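Local atomic coordinates of ketol-acid reductoisomerase (NAD(+)) (uncultured archaeon GZfos26G2, PDB entry 4XDY), a protein that catalyses the magnesium-dependent methyl migration and NADH-dependent reduction that turn (S)-2-acetolactate into (R)-2,3-dihydroxy-isovalerate in branched-chain amino-acid biosynthesis. Residues A[88-93]-A[119-124]; A[112-117]-A[194-199]; A[152-157]-A[189-194]. All coordinates share one frame; numbering follows the deposited sequence. Where two conformers were deposited one is given.

How the contacts relate
From the N terminus the chain runs through the first strands and helices of the Rossmann domain before 88-93, which leads into and begins helix 90-98, packs against the loop 119-124; contact 1 thereby closes a short excursion through strand 107-110 and helix 114-117. Before that loop is complete, 112-117 opens contact 2, which reaches forward to 194-199 on helix 188-203, so contacts 1 and 2 cross. Contact 3, where 189-194 of the same helix meets strand 153-157, is nested inside the loop that contact 2 closes. Contacts 2 and 3 share Glu194 and both dock the Rossmann domain on helix 188-203. Contacts 1 and 2 are joined by Gln90 and Asn115, contacts 2 and 3 by His112 and Glu191.

Contact 1. Residues A[88-93]-A[119-124]; sequences EVQPAI and KRIVPP. With NAI (1,4-dihydronicotinamide adenine dinucleotide), chain E.
Pro91 packs against Arg120, through both its carbonyl and its side chain, and against Ile121. Pro91 CB lies 3.7 Å from Arg120 O, and Pro91 CG touches both ends of the arginine side chain, with Arg120 CB and Arg120 NH2 each 3.9 Å away. The bends at chi2 (-93°) and chi3 (-67°) fold the Arg120 chain back so that its guanidinium returns to the proline ring; Pro91 CB lies over one face of that group, offset toward its rim. Further apolar packing comes from Ile121: its CG1 reaches Pro91 CA at 3.9 Å, and its CD1 meets Gln90 CB at 4.0 Å.

The polar link is indirect. A water donates to Glu88 O at 2.7 Å and accepts from Arg120 NH2 at 2.8 Å, bridging the residues just ahead of helix 90-98 to the loop that leads into strand 128-134.

Cofactor contacts come from the 88-93 side alone. Gln90, its chain extended beyond CG, sends NE2 to the ribose hydroxyl O3D of the dinucleotide in a weak bond of 3.3 Å with a bent N-H...O angle of 128°. Asn115 is the stronger partner of this amide, donating to OE1, and NE2 also donates to Leu85 O. At the adenine, Ile93 CD1 approaches C2A to 3.4 Å and Val89 CG1 lies near N6A. This is the Rossmann domain's dinucleotide site, and Glu88 OE2 accepts a hydrogen bond from Asn257 ND2 of the second subunit.

The direct contacts are thus van der Waals packing of a proline and an isoleucine, with the guanidinium and a carbonyl against the proline; the polar link runs through one water, and the bonds of the Gln90 amide orient its tip.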
loop_
_atom_site.group_PDB
_atom_site.type_symbol
_atom_site.label_atom_id
_atom_site.label_comp_id
_atom_site.label_asym_id
_atom_site.label_seq_id
_atom_site.Cartn_x
_atom_site.Cartn_y
_atom_site.Cartn_z
ATOM N N GLU A 88 12.388 -5.832 -23.231
ATOM C CA GLU A 88 13.756 -6.170 -23.683
ATOM C C GLU A 88 13.773 -7.088 -24.902
ATOM O O GLU A 88 14.738 -7.038 -25.652
ATOM C CB GLU A 88 14.582 -6.801 -22.494
ATOM C CG GLU A 88 14.042 -8.135 -21.919
ATOM C CD GLU A 88 12.941 -8.101 -20.907
ATOM O OE1 GLU A 88 12.289 -7.044 -20.767
ATOM O OE2 GLU A 88 12.656 -9.138 -20.260
ATOM N N VAL A 89 12.674 -7.807 -25.135
ATOM C CA VAL A 89 12.589 -8.713 -26.285
ATOM C C VAL A 89 11.796 -8.120 -27.458
ATOM O O VAL A 89 11.878 -8.636 -28.582
ATOM C CB VAL A 89 12.033 -10.104 -25.986
ATOM C CG1 VAL A 89 12.984 -10.826 -24.991
ATOM C CG2 VAL A 89 10.625 -10.102 -25.484
ATOM N N GLN A 90 11.102 -6.998 -27.219
ATOM C CA GLN A 90 10.282 -6.442 -28.332
ATOM C C GLN A 90 11.077 -6.148 -29.570
ATOM O O GLN A 90 10.560 -6.421 -30.663
ATOM C CB GLN A 90 9.547 -5.227 -27.881
ATOM C CG GLN A 90 8.542 -5.464 -26.791
ATOM C CD GLN A 90 7.795 -4.184 -26.397
ATOM O OE1 GLN A 90 7.984 -3.121 -26.994
ATOM N NE2 GLN A 90 7.008 -4.278 -25.291
ATOM N N PRO A 91 12.273 -5.544 -29.499
ATOM C CA PRO A 91 12.901 -5.144 -30.763
ATOM C C PRO A 91 13.139 -6.327 -31.731
ATOM O O PRO A 91 12.740 -6.234 -32.946
ATOM C CB PRO A 91 14.199 -4.463 -30.335
ATOM C CG PRO A 91 13.890 -3.953 -28.934
ATOM C CD PRO A 91 13.048 -5.031 -28.352
ATOM N N ALA A 92 13.666 -7.445 -31.222
ATOM C CA ALA A 92 13.964 -8.595 -32.109
ATOM C C ALA A 92 12.665 -9.232 -32.630
ATOM O O ALA A 92 12.635 -9.585 -33.784
ATOM C CB ALA A 92 14.806 -9.656 -31.404
ATOM N N ILE A 93 11.634 -9.397 -31.774
ATOM C CA ILE A 93 10.416 -10.009 -32.149
ATOM C C ILE A 93 9.682 -9.087 -33.164
ATOM O O ILE A 93 9.141 -9.538 -34.177
ATOM C CB ILE A 93 9.551 -10.332 -30.922
ATOM C CG1 ILE A 93 10.244 -11.460 -30.127
ATOM C CG2 ILE A 93 8.223 -10.830 -31.386
ATOM C CD1 ILE A 93 9.572 -11.791 -28.851
ATOM N N LYS A 119 14.152 4.658 -29.366
ATOM C CA LYS A 119 14.498 4.328 -30.749
ATOM C C LYS A 119 15.017 2.888 -30.932
ATOM O O LYS A 119 15.795 2.615 -31.850
ATOM C CB LYS A 119 15.493 5.344 -31.324
ATOM C CG LYS A 119 14.847 6.739 -31.347
ATOM C CD LYS A 119 15.594 7.638 -32.284
ATOM C CE LYS A 119 16.104 8.835 -31.548
ATOM N NZ LYS A 119 14.882 9.585 -31.187
ATOM N N ARG A 120 14.570 1.945 -30.107
ATOM C CA ARG A 120 14.863 0.599 -30.313
ATOM C C ARG A 120 13.976 -0.051 -31.342
ATOM O O ARG A 120 14.334 -1.089 -31.873
ATOM C CB ARG A 120 14.748 -0.148 -28.992
ATOM C CG ARG A 120 15.647 0.408 -27.862
ATOM C CD ARG A 120 16.932 -0.279 -27.825
ATOM N NE ARG A 120 16.795 -1.691 -27.421
ATOM C CZ ARG A 120 17.609 -2.640 -27.882
ATOM N NH1 ARG A 120 18.571 -2.285 -28.708
ATOM N NH2 ARG A 120 17.483 -3.919 -27.527
ATOM N N ILE A 121 12.780 0.509 -31.539
ATOM C CA ILE A 121 11.863 0.134 -32.630
ATOM C C ILE A 121 11.537 1.416 -33.416
ATOM O O ILE A 121 11.135 2.439 -32.817
ATOM C CB ILE A 121 10.604 -0.452 -32.108
ATOM C CG1 ILE A 121 10.848 -1.886 -31.583
ATOM C CG2 ILE A 121 9.557 -0.473 -33.238
ATOM C CD1 ILE A 121 9.738 -2.469 -30.779
ATOM N N VAL A 122 11.757 1.365 -34.736
ATOM C CA VAL A 122 11.534 2.535 -35.583
ATOM C C VAL A 122 10.462 2.062 -36.614
ATOM O O VAL A 122 10.776 1.357 -37.516
ATOM C CB VAL A 122 12.812 3.100 -36.258
ATOM C CG1 VAL A 122 12.470 4.296 -37.171
ATOM C CG2 VAL A 122 13.842 3.585 -35.238
ATOM N N PRO A 123 9.178 2.360 -36.373
ATOM C CA PRO A 123 8.044 1.804 -37.151
ATOM C C PRO A 123 8.054 2.392 -38.584
ATOM O O PRO A 123 8.713 3.330 -38.821
ATOM C CB PRO A 123 6.806 2.211 -36.354
ATOM C CG PRO A 123 7.373 2.616 -35.019
ATOM C CD PRO A 123 8.709 3.274 -35.351
ATOM N N PRO A 124 7.480 1.690 -39.529
ATOM C CA PRO A 124 7.299 2.383 -40.827
ATOM C C PRO A 124 6.454 3.673 -40.708
ATOM O O PRO A 124 5.545 3.791 -39.829
ATOM C CB PRO A 124 6.611 1.310 -41.699
ATOM C CG PRO A 124 5.953 0.397 -40.771
ATOM C CD PRO A 124 6.676 0.465 -39.418
HETATM P PA NAI E . 5.539 -10.308 -19.548
HETATM O O1A NAI E . 6.967 -10.293 -18.982
HETATM O O2A NAI E . 4.420 -10.735 -18.702
HETATM O O5B NAI E . 5.661 -11.050 -20.973
HETATM C C5B NAI E . 4.459 -11.347 -21.741
HETATM C C4B NAI E . 4.612 -12.768 -22.365
HETATM O O4B NAI E . 5.666 -12.648 -23.313
HETATM C C3B NAI E . 5.041 -13.936 -21.438
HETATM O O3B NAI E . 3.893 -14.340 -20.690
HETATM C C2B NAI E . 5.591 -14.941 -22.428
HETATM O O2B NAI E . 4.513 -15.764 -22.880
HETATM C C1B NAI E . 6.093 -14.012 -23.563
HETATM N N9A NAI E . 7.544 -14.016 -23.639
HETATM C C8A NAI E . 8.378 -13.874 -22.524
HETATM N N7A NAI E . 9.642 -13.925 -22.922
HETATM C C5A NAI E . 9.625 -14.133 -24.265
HETATM C C6A NAI E . 10.636 -14.324 -25.287
HETATM N N6A NAI E . 11.944 -14.318 -24.995
HETATM N N1A NAI E . 10.266 -14.465 -26.588
HETATM C C2A NAI E . 8.960 -14.502 -26.926
HETATM N N3A NAI E . 7.964 -14.340 -26.073
HETATM C C4A NAI E . 8.238 -14.169 -24.728
HETATM O O3 NAI E . 5.245 -8.735 -20.092
HETATM P PN NAI E . 4.516 -7.578 -19.143
HETATM O O1N NAI E . 5.252 -7.444 -17.825
HETATM O O2N NAI E . 3.082 -7.906 -19.141
HETATM O O5D NAI E . 4.983 -6.338 -20.008
HETATM C C5D NAI E . 4.289 -6.058 -21.270
HETATM C C4D NAI E . 4.415 -4.540 -21.658
HETATM O O4D NAI E . 3.567 -3.882 -20.696
HETATM C C3D NAI E . 5.785 -3.915 -21.474
HETATM O O3D NAI E . 5.994 -2.897 -22.461
HETATM C C2D NAI E . 5.768 -3.274 -20.067
HETATM O O2D NAI E . 6.698 -2.218 -19.834
HETATM C C1D NAI E . 4.326 -2.815 -20.010
HETATM N N1N NAI E . 3.689 -2.621 -18.702
HETATM C C2N NAI E . 3.677 -3.653 -17.833
HETATM C C3N NAI E . 3.081 -3.538 -16.627
HETATM C C7N NAI E . 2.996 -4.685 -15.776
HETATM O O7N NAI E . 3.739 -5.715 -15.798
HETATM N N7N NAI E . 1.892 -4.723 -15.073
HETATM C C4N NAI E . 2.436 -2.284 -16.298
HETATM C C5N NAI E . 2.295 -1.321 -17.347
HETATM C C6N NAI E . 2.966 -1.521 -18.512
HETATM O O HOH W 1 16.330 -4.926 -25.136
#

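Contact 2. Residues A[112-117]-A[194-199]; sequences HGFNIC and EDLFGE. With MG (magnesium ion), chain C; MG (magnesium ion), chain D; HIO (N-hydroxy-N-isopropyloxamic acid), chain H; NAI (1,4-dihydronicotinamide adenine dinucleotide), chain E.
His112 leaves its backbone with CB 3.4 Å from the ribose hydroxyl O2D of the dinucleotide, and CG is placed opposite the backbone N (chi1 -179°), which carries the ring on toward helix 188-203. CG and CD2 remain beside O2D. Farther round the ring, ND1 is hydrogen-bonded to Glu191 OE1, a bond that helps fix the ring's rotation; the same oxygen accepts from Gly113 N. CE1 comes to 3.2 Å from Asp195 OD2, the ring and carboxylate planes turned 55° apart. At the tip, NE2 meets Leu196 CD2 at 3.8 Å, the methyl lying in the ring plane at its edge. One face of the imidazole looks toward a magnesium ion 4.2 Å above its centre, while Phe114 N lies over the opposite face.

The contact joins the Rossmann domain to the helical, knotted domain of the ketol-acid reductoisomerases, and the catalytic centre forms where they meet; His112 is a predicted active-site residue. Asp195 bridges two magnesium ions, OD2 binding one at 2.1 Å and OD1 the other at 2.0 Å, and Lys135 also donates to OD1. Glu199 OE1 adds a 2.0 Å bond to the first ion, while its OE2 accepts from a water on that same metal. The oxamate inhibitor supplies O2 to both ions, with O11 to the first and O3 to the second; Ser256 of the second subunit also hydrogen-bonds the inhibitor.

Replacing His112 by an alanine is likely to leave Glu191 OE1 without its imidazole partner and a gap beside Asp195, Leu196 and the cofactor ribose. Leu196 CD1 lies at the edge of the Phe114 ring, 4.1 Å from Phe114 CD2.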
loop_
_atom_site.group_PDB
_atom_site.type_symbol
_atom_site.label_atom_id
_atom_site.label_comp_id
_atom_site.label_asym_id
_atom_site.label_seq_id
_atom_site.Cartn_x
_atom_site.Cartn_y
_atom_site.Cartn_z
ATOM N N HIS A 112 3.961 0.844 -22.868
ATOM C CA HIS A 112 5.059 1.584 -22.257
ATOM C C HIS A 112 5.815 2.152 -23.438
ATOM O O HIS A 112 6.064 1.403 -24.436
ATOM C CB HIS A 112 5.957 0.609 -21.490
ATOM C CG HIS A 112 7.111 1.243 -20.782
ATOM N ND1 HIS A 112 7.095 2.524 -20.203
ATOM C CD2 HIS A 112 8.356 0.739 -20.551
ATOM C CE1 HIS A 112 8.265 2.720 -19.588
ATOM N NE2 HIS A 112 9.034 1.646 -19.784
ATOM N N GLY A 113 6.249 3.403 -23.287
ATOM C CA GLY A 113 6.971 4.110 -24.369
ATOM C C GLY A 113 8.423 3.775 -24.672
ATOM O O GLY A 113 8.986 4.317 -25.653
ATOM N N PHE A 114 9.017 2.889 -23.814
ATOM C CA PHE A 114 10.488 2.655 -23.783
ATOM C C PHE A 114 11.034 2.465 -25.212
ATOM O O PHE A 114 11.925 3.208 -25.660
ATOM C CB PHE A 114 10.806 1.449 -22.887
ATOM C CG PHE A 114 12.248 1.185 -22.661
ATOM C CD1 PHE A 114 13.021 0.461 -23.584
ATOM C CD2 PHE A 114 12.883 1.622 -21.498
ATOM C CE1 PHE A 114 14.364 0.209 -23.363
ATOM C CE2 PHE A 114 14.241 1.363 -21.286
ATOM C CZ PHE A 114 14.965 0.658 -22.216
ATOM N N ASN A 115 10.501 1.463 -25.920
ATOM C CA ASN A 115 11.145 1.069 -27.187
ATOM C C ASN A 115 11.023 2.086 -28.281
ATOM O O ASN A 115 11.958 2.247 -29.111
ATOM C CB ASN A 115 10.698 -0.303 -27.605
ATOM C CG ASN A 115 11.404 -1.414 -26.790
ATOM O OD1 ASN A 115 12.625 -1.342 -26.591
ATOM N ND2 ASN A 115 10.679 -2.348 -26.289
ATOM N N ILE A 116 9.892 2.766 -28.301
ATOM C CA ILE A 116 9.712 3.882 -29.265
ATOM C C ILE A 116 10.523 5.110 -28.854
ATOM O O ILE A 116 11.284 5.682 -29.642
ATOM C CB ILE A 116 8.211 4.234 -29.464
ATOM C CG1 ILE A 116 7.467 3.120 -30.204
ATOM C CG2 ILE A 116 8.068 5.616 -30.069
ATOM C CD1 ILE A 116 7.948 2.956 -31.643
ATOM N N CYS A 117 10.431 5.467 -27.570
ATOM C CA CYS A 117 11.166 6.612 -27.034
ATOM C C CYS A 117 12.678 6.523 -27.270
ATOM O O CYS A 117 13.306 7.512 -27.688
ATOM C CB CYS A 117 10.924 6.683 -25.506
ATOM S SG CYS A 117 11.826 8.003 -24.667
ATOM N N GLU A 194 8.434 9.202 -16.806
ATOM C CA GLU A 194 7.708 9.237 -15.513
ATOM C C GLU A 194 7.555 7.807 -14.993
ATOM O O GLU A 194 7.643 7.560 -13.803
ATOM C CB GLU A 194 6.376 9.953 -15.614
ATOM C CG GLU A 194 5.309 9.299 -16.459
ATOM C CD GLU A 194 4.590 8.172 -15.779
ATOM O OE1 GLU A 194 3.968 7.354 -16.512
ATOM O OE2 GLU A 194 4.528 8.149 -14.488
ATOM N N ASP A 195 7.307 6.897 -15.928
ATOM C CA ASP A 195 7.044 5.472 -15.588
ATOM C C ASP A 195 8.299 4.827 -14.990
ATOM O O ASP A 195 8.240 4.198 -13.955
ATOM C CB ASP A 195 6.599 4.712 -16.817
ATOM C CG ASP A 195 6.152 3.296 -16.469
ATOM O OD1 ASP A 195 5.035 3.164 -15.932
ATOM O OD2 ASP A 195 7.001 2.389 -16.656
ATOM N N LEU A 196 9.390 4.989 -15.685
ATOM C CA LEU A 196 10.684 4.490 -15.236
ATOM C C LEU A 196 11.047 5.092 -13.891
ATOM O O LEU A 196 11.375 4.372 -12.951
ATOM C CB LEU A 196 11.728 4.760 -16.256
ATOM C CG LEU A 196 11.699 3.953 -17.561
ATOM C CD1 LEU A 196 12.806 4.419 -18.467
ATOM C CD2 LEU A 196 11.880 2.448 -17.367
ATOM N N PHE A 197 10.869 6.418 -13.772
ATOM C CA PHE A 197 11.138 7.066 -12.490
ATOM C C PHE A 197 10.307 6.506 -11.360
ATOM O O PHE A 197 10.832 6.190 -10.276
ATOM C CB PHE A 197 10.861 8.588 -12.593
ATOM C CG PHE A 197 10.985 9.275 -11.292
ATOM C CD1 PHE A 197 12.232 9.584 -10.800
ATOM C CD2 PHE A 197 9.889 9.549 -10.531
ATOM C CE1 PHE A 197 12.349 10.250 -9.565
ATOM C CE2 PHE A 197 9.997 10.147 -9.253
ATOM C CZ PHE A 197 11.248 10.507 -8.778
ATOM N N GLY A 198 9.012 6.399 -11.591
ATOM C CA GLY A 198 8.062 5.978 -10.555
ATOM C C GLY A 198 8.383 4.568 -10.062
ATOM O O GLY A 198 8.412 4.312 -8.882
ATOM N N GLU A 199 8.614 3.630 -10.979
ATOM C CA GLU A 199 8.830 2.268 -10.554
ATOM C C GLU A 199 10.193 2.189 -9.799
ATOM O O GLU A 199 10.289 1.422 -8.824
ATOM C CB GLU A 199 8.727 1.276 -11.728
ATOM C CG GLU A 199 9.753 1.421 -12.790
ATOM C CD GLU A 199 9.330 0.929 -14.183
ATOM O OE1 GLU A 199 8.096 0.800 -14.476
ATOM O OE2 GLU A 199 10.254 0.604 -14.980
HETATM MG MG MG C . 7.097 0.377 -16.205
HETATM MG MG MG D . 4.284 1.944 -14.524
HETATM C C1 HIO H . 6.015 -1.883 -14.873
HETATM O O11 HIO H . 6.930 -1.601 -15.692
HETATM O O12 HIO H . 5.652 -3.029 -14.453
HETATM C C2 HIO H . 5.246 -0.622 -14.479
HETATM O O2 HIO H . 5.388 0.395 -15.208
HETATM N N3 HIO H . 4.550 -0.514 -13.363
HETATM O O3 HIO H . 3.576 0.570 -13.236
HETATM C C4 HIO H . 4.639 -1.441 -12.277
HETATM C C41 HIO H . 4.847 -0.655 -10.977
HETATM C C42 HIO H . 3.350 -2.254 -12.310
HETATM P PA NAI E . 5.539 -10.308 -19.548
HETATM O O1A NAI E . 6.967 -10.293 -18.982
HETATM O O2A NAI E . 4.420 -10.735 -18.702
HETATM O O5B NAI E . 5.661 -11.050 -20.973
HETATM C C5B NAI E . 4.459 -11.347 -21.741
HETATM C C4B NAI E . 4.612 -12.768 -22.365
HETATM O O4B NAI E . 5.666 -12.648 -23.313
HETATM C C3B NAI E . 5.041 -13.936 -21.438
HETATM O O3B NAI E . 3.893 -14.340 -20.690
HETATM C C2B NAI E . 5.591 -14.941 -22.428
HETATM O O2B NAI E . 4.513 -15.764 -22.880
HETATM C C1B NAI E . 6.093 -14.012 -23.563
HETATM N N9A NAI E . 7.544 -14.016 -23.639
HETATM C C8A NAI E . 8.378 -13.874 -22.524
HETATM N N7A NAI E . 9.642 -13.925 -22.922
HETATM C C5A NAI E . 9.625 -14.133 -24.265
HETATM C C6A NAI E . 10.636 -14.324 -25.287
HETATM N N6A NAI E . 11.944 -14.318 -24.995
HETATM N N1A NAI E . 10.266 -14.465 -26.588
HETATM C C2A NAI E . 8.960 -14.502 -26.926
HETATM N N3A NAI E . 7.964 -14.340 -26.073
HETATM C C4A NAI E . 8.238 -14.169 -24.728
HETATM O O3 NAI E . 5.245 -8.735 -20.092
HETATM P PN NAI E . 4.516 -7.578 -19.143
HETATM O O1N NAI E . 5.252 -7.444 -17.825
HETATM O O2N NAI E . 3.082 -7.906 -19.141
HETATM O O5D NAI E . 4.983 -6.338 -20.008
HETATM C C5D NAI E . 4.289 -6.058 -21.270
HETATM C C4D NAI E . 4.415 -4.540 -21.658
HETATM O O4D NAI E . 3.567 -3.882 -20.696
HETATM C C3D NAI E . 5.785 -3.915 -21.474
HETATM O O3D NAI E . 5.994 -2.897 -22.461
HETATM C C2D NAI E . 5.768 -3.274 -20.067
HETATM O O2D NAI E . 6.698 -2.218 -19.834
HETATM C C1D NAI E . 4.326 -2.815 -20.010
HETATM N N1N NAI E . 3.689 -2.621 -18.702
HETATM C C2N NAI E . 3.677 -3.653 -17.833
HETATM C C3N NAI E . 3.081 -3.538 -16.627
HETATM C C7N NAI E . 2.996 -4.685 -15.776
HETATM O O7N NAI E . 3.739 -5.715 -15.798
HETATM N N7N NAI E . 1.892 -4.723 -15.073
HETATM C C4N NAI E . 2.436 -2.284 -16.298
HETATM C C5N NAI E . 2.295 -1.321 -17.347
HETATM C C6N NAI E . 2.966 -1.521 -18.512
HETATM O O HOH W 2 5.825 2.624 -13.251
HETATM O O HOH W 3 8.944 0.143 -17.124
HETATM O O HOH W 4 6.077 -0.017 -18.071
HETATM O O HOH W 5 2.819 1.626 -16.126
HETATM O O HOH W 6 3.016 3.558 -13.785
#

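Contact 3. Residues A[152-157]-A[189-194]; sequences PGLVAV and EQETYE
Leu154 overlaps two acidic side chains of helix 188-203 with a single methyl, CD2, which touches both Glu191 and Glu194. Strand 153-157 belongs to the sheet of the Rossmann domain, paired antiparallel with strand 128-134 and parallel with strand 183-185, and here it packs on the first long helix of the C-terminal domain. Leu154 CD2 lies 3.8 Å from Glu191 CG, meeting the aliphatic part of that residue rather than its carboxylate. The Glu191 chain turns sharply at chi2 (-86°), and this bend takes its oxygens away to other partners: OE1 is engaged with 112-113, consistent with a second-shell place beside the active site, and OE2 forms a salt bridge with Lys135.

Glu194 comes at Leu154 from the opposite direction. Its OE1 is also in a salt bridge with Lys135, which probably offsets part of the negative charge here; Glu231 of the second subunit, close to Glu194 OE2, adds to that charge. Met227 of the second subunit packs on both Leu154 and Glu194, placing the contact next to the dimer interface. The closest approach between strand and helix is Leu154 CD2 to Glu194 OE1, at 3.3 Å.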
loop_
_atom_site.group_PDB
_atom_site.type_symbol
_atom_site.label_atom_id
_atom_site.label_comp_id
_atom_site.label_asym_id
_atom_site.label_seq_id
_atom_site.Cartn_x
_atom_site.Cartn_y
_atom_site.Cartn_z
ATOM N N PRO A 152 -5.977 4.151 -13.681
ATOM C CA PRO A 152 -5.597 5.324 -14.484
ATOM C C PRO A 152 -4.708 4.950 -15.677
ATOM O O PRO A 152 -4.017 3.942 -15.667
ATOM C CB PRO A 152 -4.819 6.231 -13.504
ATOM C CG PRO A 152 -5.226 5.781 -12.141
ATOM C CD PRO A 152 -5.455 4.276 -12.298
ATOM N N GLY A 153 -4.790 5.745 -16.731
ATOM C CA GLY A 153 -3.960 5.553 -17.924
ATOM C C GLY A 153 -3.420 6.775 -18.618
ATOM O O GLY A 153 -3.938 7.892 -18.445
ATOM N N LEU A 154 -2.387 6.566 -19.400
ATOM C CA LEU A 154 -1.725 7.595 -20.185
ATOM C C LEU A 154 -1.850 7.177 -21.641
ATOM O O LEU A 154 -1.602 5.978 -22.012
ATOM C CB LEU A 154 -0.233 7.718 -19.810
ATOM C CG LEU A 154 0.061 8.713 -18.683
ATOM C CD1 LEU A 154 -0.739 8.605 -17.447
ATOM C CD2 LEU A 154 1.564 8.661 -18.324
ATOM N N VAL A 155 -2.247 8.136 -22.498
ATOM C CA VAL A 155 -2.436 7.851 -23.900
ATOM C C VAL A 155 -1.592 8.786 -24.743
ATOM O O VAL A 155 -1.644 9.998 -24.581
ATOM C CB VAL A 155 -3.925 7.937 -24.286
ATOM C CG1 VAL A 155 -4.113 7.841 -25.798
ATOM C CG2 VAL A 155 -4.718 6.889 -23.588
ATOM N N ALA A 156 -0.765 8.222 -25.611
ATOM C CA ALA A 156 0.097 8.957 -26.476
ATOM C C ALA A 156 -0.049 8.513 -27.953
ATOM O O ALA A 156 -0.391 7.374 -28.226
ATOM C CB ALA A 156 1.529 8.840 -26.092
ATOM N N VAL A 157 0.269 9.439 -28.851
ATOM C CA VAL A 157 0.284 9.190 -30.291
ATOM C C VAL A 157 1.554 9.690 -30.877
ATOM O O VAL A 157 1.890 10.874 -30.789
ATOM C CB VAL A 157 -0.942 9.861 -31.007
ATOM C CG1 VAL A 157 -0.849 9.544 -32.495
ATOM C CG2 VAL A 157 -2.225 9.385 -30.424
ATOM N N GLU A 189 7.497 9.999 -24.837
ATOM C CA GLU A 189 8.705 10.280 -24.071
ATOM C C GLU A 189 8.277 10.597 -22.632
ATOM O O GLU A 189 8.926 10.197 -21.671
ATOM C CB GLU A 189 9.518 11.386 -24.763
ATOM C CG GLU A 189 10.088 10.973 -26.156
ATOM C CD GLU A 189 9.067 10.845 -27.351
ATOM O OE1 GLU A 189 7.972 11.549 -27.267
ATOM O OE2 GLU A 189 9.337 9.945 -28.319
ATOM N N GLN A 190 7.220 11.354 -22.458
ATOM C CA GLN A 190 6.758 11.641 -21.120
ATOM C C GLN A 190 6.377 10.435 -20.310
ATOM O O GLN A 190 6.736 10.346 -19.153
ATOM C CB GLN A 190 5.589 12.612 -21.059
ATOM C CG GLN A 190 5.859 14.047 -21.455
ATOM C CD GLN A 190 4.523 14.761 -21.372
ATOM O OE1 GLN A 190 3.720 14.655 -22.290
ATOM N NE2 GLN A 190 4.225 15.339 -20.210
ATOM N N GLU A 191 5.571 9.569 -20.891
ATOM C CA GLU A 191 5.227 8.305 -20.250
ATOM C C GLU A 191 6.446 7.513 -19.881
ATOM O O GLU A 191 6.548 7.055 -18.743
ATOM C CB GLU A 191 4.334 7.428 -21.098
ATOM C CG GLU A 191 3.724 6.281 -20.281
ATOM C CD GLU A 191 4.588 5.000 -20.146
ATOM O OE1 GLU A 191 5.525 4.812 -20.934
ATOM O OE2 GLU A 191 4.236 4.266 -19.217
ATOM N N THR A 192 7.421 7.438 -20.788
ATOM C CA THR A 192 8.532 6.576 -20.592
ATOM C C THR A 192 9.288 7.037 -19.358
ATOM O O THR A 192 9.656 6.260 -18.470
ATOM C CB THR A 192 9.471 6.606 -21.795
ATOM O OG1 THR A 192 8.759 6.127 -22.975
ATOM C CG2 THR A 192 10.659 5.724 -21.518
ATOM N N TYR A 193 9.523 8.348 -19.286
ATOM C CA TYR A 193 10.351 8.851 -18.204
ATOM C C TYR A 193 9.687 8.824 -16.868
ATOM O O TYR A 193 10.317 8.402 -15.864
ATOM C CB TYR A 193 10.815 10.290 -18.517
ATOM C CG TYR A 193 11.498 10.497 -19.844
ATOM C CD1 TYR A 193 12.306 9.532 -20.421
ATOM C CD2 TYR A 193 11.374 11.726 -20.499
ATOM C CE1 TYR A 193 12.934 9.730 -21.653
ATOM C CE2 TYR A 193 12.007 11.946 -21.729
ATOM C CZ TYR A 193 12.810 10.980 -22.297
ATOM O OH TYR A 193 13.437 11.177 -23.493
ATOM N N GLU A 194 8.434 9.202 -16.806
ATOM C CA GLU A 194 7.708 9.237 -15.513
ATOM C C GLU A 194 7.555 7.807 -14.993
ATOM O O GLU A 194 7.643 7.560 -13.803
ATOM C CB GLU A 194 6.376 9.953 -15.614
ATOM C CG GLU A 194 5.309 9.299 -16.459
ATOM C CD GLU A 194 4.590 8.172 -15.779
ATOM O OE1 GLU A 194 3.968 7.354 -16.512
ATOM O OE2 GLU A 194 4.528 8.149 -14.488
#